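Local structure of DUF115 domain-containing protein (Magnetospirillum magneticum AMB-1, 5MU5) at residues A[544-549]-A[642-647]; A[552-557]-A[635-640]. The protein is a glycosyltransferase of the Maf family, involved in formation of the bacterial flagellum, where it probably attaches sugars to flagellin. One frame throughout, in Å; residues are numbered along the deposited sequence.

Contact 1 of 2, residues A[544-549]-A[642-647]; sequences EDWPRS and WYFDNI
Pro547 and Phe644 bring the two backbones nearest, their CA atoms 6.5 Å apart, where the first turn of helix 546-564 lies against the last turns of helix 618-646. This is helix-helix packing within the helical bundle of the Maf flagellin glycosyltransferases. Asp545 holds the N-cap position, and its OD1 accepts a weak bond of 3.5 Å from Arg548 N. On the other helix Phe644 does all the touching. Its CG stands beside the backbone N and anti to the carbonyl carbon (chi1 -81°), which carries the ring across to Trp546 and Pro547. Over one face of this ring lies the pyrrolidine of Pro547: CD sits 4.0 Å from the centroid of the Phe644 ring and 20° off its normal, the geometry of a CH-pi contact. Tyr643 CD2 lies over the opposite face, 3.6 Å above the plane of the Phe644 ring and toward its rim, so the ring has a neighbour on each face. With an alanine here the proline ring would probably lose its aromatic platform, and a gap would be likely to open beside Trp546 CB. The indole of Trp546 turns away from Phe644 toward Trp541, whose carbonyl oxygen accepts from NE1, and touches Val589 of helix 589-609. What Trp546 offers to the contact is its CB, which meets the phenyl obliquely on its CE1-CZ side, 3.6 Å from Phe644 CE1 and 3.7 Å from Phe644 CZ.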
ATOM      1  N   GLU A 544      -6.866  26.297   4.560  1.00 58.40           N
ATOM      2  CA  GLU A 544      -5.527  26.201   5.124  1.00 59.29           C
ATOM      3  C   GLU A 544      -4.482  26.769   4.161  1.00 58.41           C
ATOM      4  O   GLU A 544      -4.650  26.708   2.938  1.00 55.48           O
ATOM      5  CB  GLU A 544      -5.206  24.746   5.436  1.00 61.68           C
ATOM      6  CG  GLU A 544      -4.007  24.555   6.353  1.00 67.95           C
ATOM      7  CD  GLU A 544      -3.763  23.099   6.702  1.00 68.96           C
ATOM      8  OE1 GLU A 544      -4.746  22.349   6.916  1.00 71.54           O
ATOM      9  OE2 GLU A 544      -2.583  22.699   6.766  1.00 73.48           O
ATOM     10  N   ASP A 545      -3.423  27.351   4.725  1.00 57.85           N
ATOM     11  CA  ASP A 545      -2.294  27.834   3.938  1.00 57.22           C
ATOM     12  C   ASP A 545      -1.395  26.605   3.676  1.00 54.61           C
ATOM     13  O   ASP A 545      -0.590  26.213   4.517  1.00 56.70           O
ATOM     14  CB  ASP A 545      -1.548  28.947   4.683  1.00 59.37           C
ATOM     15  CG  ASP A 545      -0.427  29.555   3.857  1.00 64.17           C
ATOM     16  OD1 ASP A 545      -0.050  28.960   2.822  1.00 67.16           O
ATOM     17  OD2 ASP A 545       0.091  30.623   4.240  1.00 65.00           O
ATOM     18  N   TRP A 546      -1.555  26.005   2.502  1.00 51.47           N
ATOM     19  CA  TRP A 546      -0.914  24.734   2.179  1.00 48.42           C
ATOM     20  C   TRP A 546       0.616  24.798   2.146  1.00 48.54           C
ATOM     21  O   TRP A 546       1.270  23.998   2.809  1.00 46.41           O
ATOM     22  CB  TRP A 546      -1.497  24.157   0.872  1.00 47.63           C
ATOM     23  CG  TRP A 546      -3.031  24.066   0.920  1.00 46.86           C
ATOM     24  CD1 TRP A 546      -3.928  24.807   0.197  1.00 46.99           C
ATOM     25  CD2 TRP A 546      -3.806  23.223   1.778  1.00 45.17           C
ATOM     26  NE1 TRP A 546      -5.219  24.453   0.540  1.00 48.57           N
ATOM     27  CE2 TRP A 546      -5.169  23.491   1.513  1.00 46.64           C
ATOM     28  CE3 TRP A 546      -3.480  22.268   2.752  1.00 43.87           C
ATOM     29  CZ2 TRP A 546      -6.203  22.834   2.183  1.00 45.83           C
ATOM     30  CZ3 TRP A 546      -4.509  21.608   3.409  1.00 43.72           C
ATOM     31  CH2 TRP A 546      -5.856  21.901   3.125  1.00 44.73           C
ATOM     32  N   PRO A 547       1.193  25.743   1.385  1.00 49.04           N
ATOM     33  CA  PRO A 547       2.641  25.746   1.357  1.00 50.67           C
ATOM     34  C   PRO A 547       3.227  25.979   2.737  1.00 53.52           C
ATOM     35  O   PRO A 547       4.266  25.401   3.081  1.00 54.65           O
ATOM     36  CB  PRO A 547       2.989  26.899   0.402  1.00 50.35           C
ATOM     37  CG  PRO A 547       1.748  27.706   0.260  1.00 49.35           C
ATOM     38  CD  PRO A 547       0.621  26.750   0.473  1.00 50.37           C
ATOM     39  N   ARG A 548       2.547  26.794   3.535  1.00 55.35           N
ATOM     40  CA  ARG A 548       3.026  27.100   4.869  1.00 55.86           C
ATOM     41  C   ARG A 548       3.078  25.834   5.730  1.00 53.01           C
ATOM     42  O   ARG A 548       4.094  25.577   6.380  1.00 51.08           O
ATOM     43  CB  ARG A 548       2.175  28.188   5.509  1.00 59.49           C
ATOM     44  CG  ARG A 548       2.768  28.727   6.784  1.00 63.36           C
ATOM     45  CD  ARG A 548       1.946  29.868   7.358  1.00 69.49           C
ATOM     46  NE  ARG A 548       2.314  30.082   8.754  1.00 72.85           N
ATOM     47  CZ  ARG A 548       1.915  31.101   9.504  1.00 78.74           C
ATOM     48  NH1 ARG A 548       1.120  32.044   9.010  1.00 81.07           N
ATOM     49  NH2 ARG A 548       2.323  31.180  10.765  1.00 83.25           N
ATOM     50  N   SER A 549       2.008  25.040   5.704  1.00 49.36           N
ATOM     51  CA  SER A 549       1.970  23.746   6.393  1.00 48.24           C
ATOM     52  C   SER A 549       3.095  22.802   5.968  1.00 47.30           C
ATOM     53  O   SER A 549       3.652  22.066   6.780  1.00 44.87           O
ATOM     54  CB  SER A 549       0.677  23.011   6.051  1.00 51.23           C
ATOM     55  OG  SER A 549      -0.447  23.833   6.268  1.00 59.90           O
ATOM     56  N   TRP A 642       7.399  27.648  -4.862  1.00 49.18           N
ATOM     57  CA  TRP A 642       7.272  27.934  -6.285  1.00 49.08           C
ATOM     58  C   TRP A 642       6.038  27.254  -6.907  1.00 48.27           C
ATOM     59  O   TRP A 642       5.347  27.844  -7.732  1.00 48.52           O
ATOM     60  CB  TRP A 642       8.540  27.459  -6.988  1.00 49.87           C
ATOM     61  CG  TRP A 642       8.454  27.416  -8.467  1.00 52.21           C
ATOM     62  CD1 TRP A 642       8.626  28.456  -9.319  1.00 53.16           C
ATOM     63  CD2 TRP A 642       8.208  26.258  -9.283  1.00 52.42           C
ATOM     64  NE1 TRP A 642       8.491  28.027 -10.619  1.00 55.40           N
ATOM     65  CE2 TRP A 642       8.226  26.684 -10.624  1.00 53.05           C
ATOM     66  CE3 TRP A 642       7.962  24.905  -9.007  1.00 51.60           C
ATOM     67  CZ2 TRP A 642       8.021  25.806 -11.695  1.00 51.98           C
ATOM     68  CZ3 TRP A 642       7.748  24.035 -10.072  1.00 51.03           C
ATOM     69  CH2 TRP A 642       7.781  24.495 -11.400  1.00 52.49           C
ATOM     70  N   TYR A 643       5.777  26.007  -6.512  1.00 46.67           N
ATOM     71  CA  TYR A 643       4.665  25.238  -7.064  1.00 46.03           C
ATOM     72  C   TYR A 643       3.321  25.825  -6.699  1.00 47.49           C
ATOM     73  O   TYR A 643       2.465  25.962  -7.566  1.00 48.56           O
ATOM     74  CB  TYR A 643       4.728  23.787  -6.597  1.00 45.95           C
ATOM     75  CG  TYR A 643       3.449  23.016  -6.731  1.00 42.82           C
ATOM     76  CD1 TYR A 643       3.084  22.443  -7.932  1.00 43.59           C
ATOM     77  CD2 TYR A 643       2.613  22.840  -5.642  1.00 43.07           C
ATOM     78  CE1 TYR A 643       1.902  21.726  -8.051  1.00 44.00           C
ATOM     79  CE2 TYR A 643       1.444  22.106  -5.744  1.00 41.88           C
ATOM     80  CZ  TYR A 643       1.084  21.556  -6.951  1.00 42.61           C
ATOM     81  OH  TYR A 643      -0.089  20.827  -7.058  1.00 41.49           O
ATOM     82  N   PHE A 644       3.135  26.148  -5.424  1.00 46.70           N
ATOM     83  CA  PHE A 644       1.888  26.742  -4.978  1.00 49.22           C
ATOM     84  C   PHE A 644       1.663  28.136  -5.561  1.00 53.96           C
ATOM     85  O   PHE A 644       0.518  28.504  -5.835  1.00 53.68           O
ATOM     86  CB  PHE A 644       1.740  26.705  -3.448  1.00 47.21           C
ATOM     87  CG  PHE A 644       1.252  25.375  -2.944  1.00 45.59           C
ATOM     88  CD1 PHE A 644      -0.083  25.047  -3.023  1.00 43.54           C
ATOM     89  CD2 PHE A 644       2.141  24.432  -2.452  1.00 44.98           C
ATOM     90  CE1 PHE A 644      -0.531  23.808  -2.600  1.00 44.65           C
ATOM     91  CE2 PHE A 644       1.701  23.196  -2.025  1.00 43.67           C
ATOM     92  CZ  PHE A 644       0.364  22.879  -2.096  1.00 44.86           C
ATOM     93  N   ASP A 645       2.736  28.896  -5.771  1.00 57.51           N
ATOM     94  CA  ASP A 645       2.620  30.189  -6.442  1.00 61.99           C
ATOM     95  C   ASP A 645       2.148  30.075  -7.901  1.00 60.44           C
ATOM     96  O   ASP A 645       1.482  30.966  -8.385  1.00 61.69           O
ATOM     97  CB  ASP A 645       3.951  30.946  -6.409  1.00 67.58           C
ATOM     98  CG  ASP A 645       4.222  31.599  -5.065  1.00 72.48           C
ATOM     99  OD1 ASP A 645       3.272  31.787  -4.280  1.00 81.00           O
ATOM    100  OD2 ASP A 645       5.390  31.936  -4.788  1.00 78.76           O
ATOM    101  N   ASN A 646       2.467  28.972  -8.576  1.00 58.00           N
ATOM    102  CA  ASN A 646       2.176  28.818 -10.000  1.00 57.40           C
ATOM    103  C   ASN A 646       1.233  27.685 -10.370  1.00 55.29           C
ATOM    104  O   ASN A 646       1.133  27.323 -11.554  1.00 48.64           O
ATOM    105  CB  ASN A 646       3.492  28.562 -10.734  1.00 60.21           C
ATOM    106  CG  ASN A 646       4.450  29.707 -10.606  1.00 61.19           C
ATOM    107  OD1 ASN A 646       5.607  29.521 -10.246  1.00 65.15           O
ATOM    108  ND2 ASN A 646       3.970  30.905 -10.871  1.00 65.62           N
ATOM    109  N   ILE A 647       0.551  27.127  -9.371  1.00 54.07           N
ATOM    110  CA  ILE A 647      -0.288  25.945  -9.578  1.00 53.08           C
ATOM    111  C   ILE A 647      -1.311  26.133 -10.720  1.00 55.48           C
ATOM    112  O   ILE A 647      -1.542  25.214 -11.516  1.00 55.79           O
ATOM    113  CB  ILE A 647      -0.935  25.476  -8.246  1.00 50.34           C
ATOM    114  CG1 ILE A 647      -1.607  24.118  -8.438  1.00 49.57           C
ATOM    115  CG2 ILE A 647      -1.919  26.501  -7.702  1.00 52.32           C
ATOM    116  CD1 ILE A 647      -1.927  23.405  -7.140  1.00 48.61           C
TER

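Contact 2 of 2, residues A[552-557]-A[635-640]; sequences TLLGEC and VMTLQV
Leu554 projects from helix 546-564 toward helix 618-646, where it meets Thr637 and Met636. Leu554 and Thr637 slide past each other in opposite directions, and Met636 lies beside them. The backbones come nearest at this same pair, with 7.1 Å between Leu554 CA and Thr637 CA. One methyl branch does most of the work: Leu554 CD1 lies 3.5 Å from Thr637 OG1 and 3.8 Å from Thr637 N. It is placed there by an extended chi2 of 174°, which turns CD1 outward past CG to the opposing backbone. Leu554 CB, further back, is 4.0 Å from Thr637 OG1, so the hydroxyl oxygen rests alongside the leucine chain. Met636 also points toward the leucine but is engaged near its root, through Met636 CB at 4.1 Å from Leu554 CD1. Its chain then bends at chi3 (78°), and the side chain also packs on Thr597 and Leu598 of helix 589-609 and on Leu242 of helix 242-257, so that both of these helices border the contact. The polar atom at the interface is accounted for within its own helix, since Thr637 OG1 is hydrogen-bonded to Ile633 O one turn earlier. With that bond made, the threonine can present its hydroxyl to a methyl group, and the contact between the helices is van der Waals packing in character.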
ATOM      1  N   THR A 552       6.532  24.179   7.104  1.00 49.93           N
ATOM      2  CA  THR A 552       6.584  23.950   8.548  1.00 48.98           C
ATOM      3  C   THR A 552       6.969  22.495   8.859  1.00 48.11           C
ATOM      4  O   THR A 552       7.840  22.224   9.695  1.00 51.75           O
ATOM      5  CB  THR A 552       5.211  24.300   9.174  1.00 48.86           C
ATOM      6  OG1 THR A 552       4.992  25.712   9.050  1.00 48.32           O
ATOM      7  CG2 THR A 552       5.135  23.907  10.649  1.00 49.36           C
ATOM      8  N   LEU A 553       6.316  21.559   8.182  1.00 46.24           N
ATOM      9  CA  LEU A 553       6.626  20.141   8.355  1.00 46.63           C
ATOM     10  C   LEU A 553       8.087  19.835   7.976  1.00 45.74           C
ATOM     11  O   LEU A 553       8.795  19.106   8.674  1.00 46.94           O
ATOM     12  CB  LEU A 553       5.662  19.268   7.529  1.00 45.26           C
ATOM     13  CG  LEU A 553       5.837  17.747   7.669  1.00 45.74           C
ATOM     14  CD1 LEU A 553       5.847  17.291   9.129  1.00 46.35           C
ATOM     15  CD2 LEU A 553       4.774  16.995   6.890  1.00 44.41           C
ATOM     16  N   LEU A 554       8.522  20.389   6.858  1.00 44.76           N
ATOM     17  CA  LEU A 554       9.874  20.181   6.384  1.00 44.47           C
ATOM     18  C   LEU A 554      10.864  20.713   7.403  1.00 44.41           C
ATOM     19  O   LEU A 554      11.870  20.071   7.681  1.00 41.39           O
ATOM     20  CB  LEU A 554      10.075  20.885   5.048  1.00 44.10           C
ATOM     21  CG  LEU A 554       9.373  20.235   3.856  1.00 45.55           C
ATOM     22  CD1 LEU A 554       9.533  21.112   2.621  1.00 45.93           C
ATOM     23  CD2 LEU A 554       9.936  18.843   3.605  1.00 45.32           C
ATOM     24  N   GLY A 555      10.567  21.888   7.954  1.00 45.23           N
ATOM     25  CA  GLY A 555      11.412  22.482   8.966  1.00 46.54           C
ATOM     26  C   GLY A 555      11.557  21.561  10.163  1.00 47.18           C
ATOM     27  O   GLY A 555      12.651  21.420  10.713  1.00 48.51           O
ATOM     28  N   GLU A 556      10.456  20.923  10.561  1.00 47.34           N
ATOM     29  CA  GLU A 556      10.466  20.024  11.726  1.00 49.27           C
ATOM     30  C   GLU A 556      11.297  18.755  11.466  1.00 46.50           C
ATOM     31  O   GLU A 556      11.956  18.252  12.374  1.00 46.43           O
ATOM     32  CB  GLU A 556       9.026  19.692  12.181  1.00 53.31           C
ATOM     33  CG  GLU A 556       8.304  20.881  12.824  1.00 58.04           C
ATOM     34  CD  GLU A 556       6.799  20.674  13.037  1.00 66.09           C
ATOM     35  OE1 GLU A 556       6.235  19.675  12.527  1.00 67.94           O
ATOM     36  OE2 GLU A 556       6.161  21.526  13.715  1.00 69.56           O
ATOM     37  N   CYS A 557      11.307  18.274  10.224  1.00 44.27           N
ATOM     38  CA  CYS A 557      12.141  17.121   9.857  1.00 45.96           C
ATOM     39  C   CYS A 557      13.616  17.476   9.793  1.00 44.45           C
ATOM     40  O   CYS A 557      14.456  16.646  10.111  1.00 45.21           O
ATOM     41  CB  CYS A 557      11.731  16.549   8.504  1.00 48.35           C
ATOM     42  SG  CYS A 557      10.028  15.967   8.438  1.00 48.34           S
ATOM     43  N   VAL A 635      15.851  22.433  -1.034  1.00 42.93           N
ATOM     44  CA  VAL A 635      15.336  22.322  -2.393  1.00 45.08           C
ATOM     45  C   VAL A 635      13.818  22.009  -2.397  1.00 44.32           C
ATOM     46  O   VAL A 635      13.062  22.604  -3.160  1.00 46.97           O
ATOM     47  CB  VAL A 635      16.103  21.243  -3.196  1.00 45.94           C
ATOM     48  CG1 VAL A 635      15.369  20.879  -4.484  1.00 46.22           C
ATOM     49  CG2 VAL A 635      17.519  21.719  -3.499  1.00 44.86           C
ATOM     50  N   MET A 636      13.379  21.093  -1.543  1.00 42.04           N
ATOM     51  CA  MET A 636      11.966  20.751  -1.458  1.00 41.61           C
ATOM     52  C   MET A 636      11.129  21.962  -1.022  1.00 44.32           C
ATOM     53  O   MET A 636      10.038  22.204  -1.536  1.00 46.15           O
ATOM     54  CB  MET A 636      11.737  19.613  -0.464  1.00 39.27           C
ATOM     55  CG  MET A 636      12.312  18.284  -0.903  1.00 39.36           C
ATOM     56  SD  MET A 636      12.079  16.974   0.317  1.00 40.67           S
ATOM     57  CE  MET A 636      10.355  16.570   0.032  1.00 40.80           C
ATOM     58  N   THR A 637      11.651  22.700  -0.054  1.00 43.09           N
ATOM     59  CA  THR A 637      11.010  23.889   0.456  1.00 43.00           C
ATOM     60  C   THR A 637      10.780  24.889  -0.670  1.00 43.67           C
ATOM     61  O   THR A 637       9.673  25.396  -0.842  1.00 44.04           O
ATOM     62  CB  THR A 637      11.889  24.512   1.561  1.00 43.84           C
ATOM     63  OG1 THR A 637      11.863  23.658   2.714  1.00 42.09           O
ATOM     64  CG2 THR A 637      11.421  25.916   1.934  1.00 43.98           C
ATOM     65  N   LEU A 638      11.829  25.160  -1.438  1.00 44.68           N
ATOM     66  CA  LEU A 638      11.734  26.109  -2.543  1.00 46.89           C
ATOM     67  C   LEU A 638      10.816  25.627  -3.639  1.00 44.78           C
ATOM     68  O   LEU A 638      10.130  26.432  -4.248  1.00 47.86           O
ATOM     69  CB  LEU A 638      13.111  26.393  -3.134  1.00 47.69           C
ATOM     70  CG  LEU A 638      14.024  27.167  -2.193  1.00 49.23           C
ATOM     71  CD1 LEU A 638      15.448  27.076  -2.713  1.00 50.00           C
ATOM     72  CD2 LEU A 638      13.570  28.618  -2.041  1.00 50.35           C
ATOM     73  N   GLN A 639      10.809  24.322  -3.896  1.00 43.17           N
ATOM     74  CA  GLN A 639       9.948  23.761  -4.953  1.00 42.66           C
ATOM     75  C   GLN A 639       8.477  23.885  -4.597  1.00 42.22           C
ATOM     76  O   GLN A 639       7.639  24.235  -5.433  1.00 39.14           O
ATOM     77  CB  GLN A 639      10.305  22.301  -5.230  1.00 41.67           C
ATOM     78  CG  GLN A 639      11.556  22.177  -6.071  1.00 42.01           C
ATOM     79  CD  GLN A 639      11.799  20.779  -6.588  1.00 41.56           C
ATOM     80  OE1 GLN A 639      11.078  19.848  -6.260  1.00 40.61           O
ATOM     81  NE2 GLN A 639      12.842  20.627  -7.404  1.00 44.04           N
ATOM     82  N   VAL A 640       8.184  23.624  -3.329  1.00 43.25           N
ATOM     83  CA  VAL A 640       6.829  23.702  -2.815  1.00 44.16           C
ATOM     84  C   VAL A 640       6.272  25.117  -2.944  1.00 46.79           C
ATOM     85  O   VAL A 640       5.138  25.293  -3.401  1.00 45.67           O
ATOM     86  CB  VAL A 640       6.776  23.199  -1.352  1.00 43.08           C
ATOM     87  CG1 VAL A 640       5.518  23.660  -0.627  1.00 42.14           C
ATOM     88  CG2 VAL A 640       6.881  21.680  -1.323  1.00 41.40           C
TER

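Both contacts join helix 546-564 to helix 618-646 inside the Maf helical bundle region, with centres about 11 Å apart. Along the first helix contact 1 comes before contact 2, whereas along the second 635-640 precedes 642-647; contact 2 is therefore nested within the loop closed by contact 1, as expected for two helices that pack antiparallel. The two sites adjoin directly, Pro547 CA lying 4.1 Å from Val640 CG1. The intervening chain, mostly helical, includes helices 568-579 and 589-609, the latter touching residues of both contacts. Together the contacts bring helix 546-564, early in the bundle region, alongside helix 618-646, much further along the chain, over successive turns.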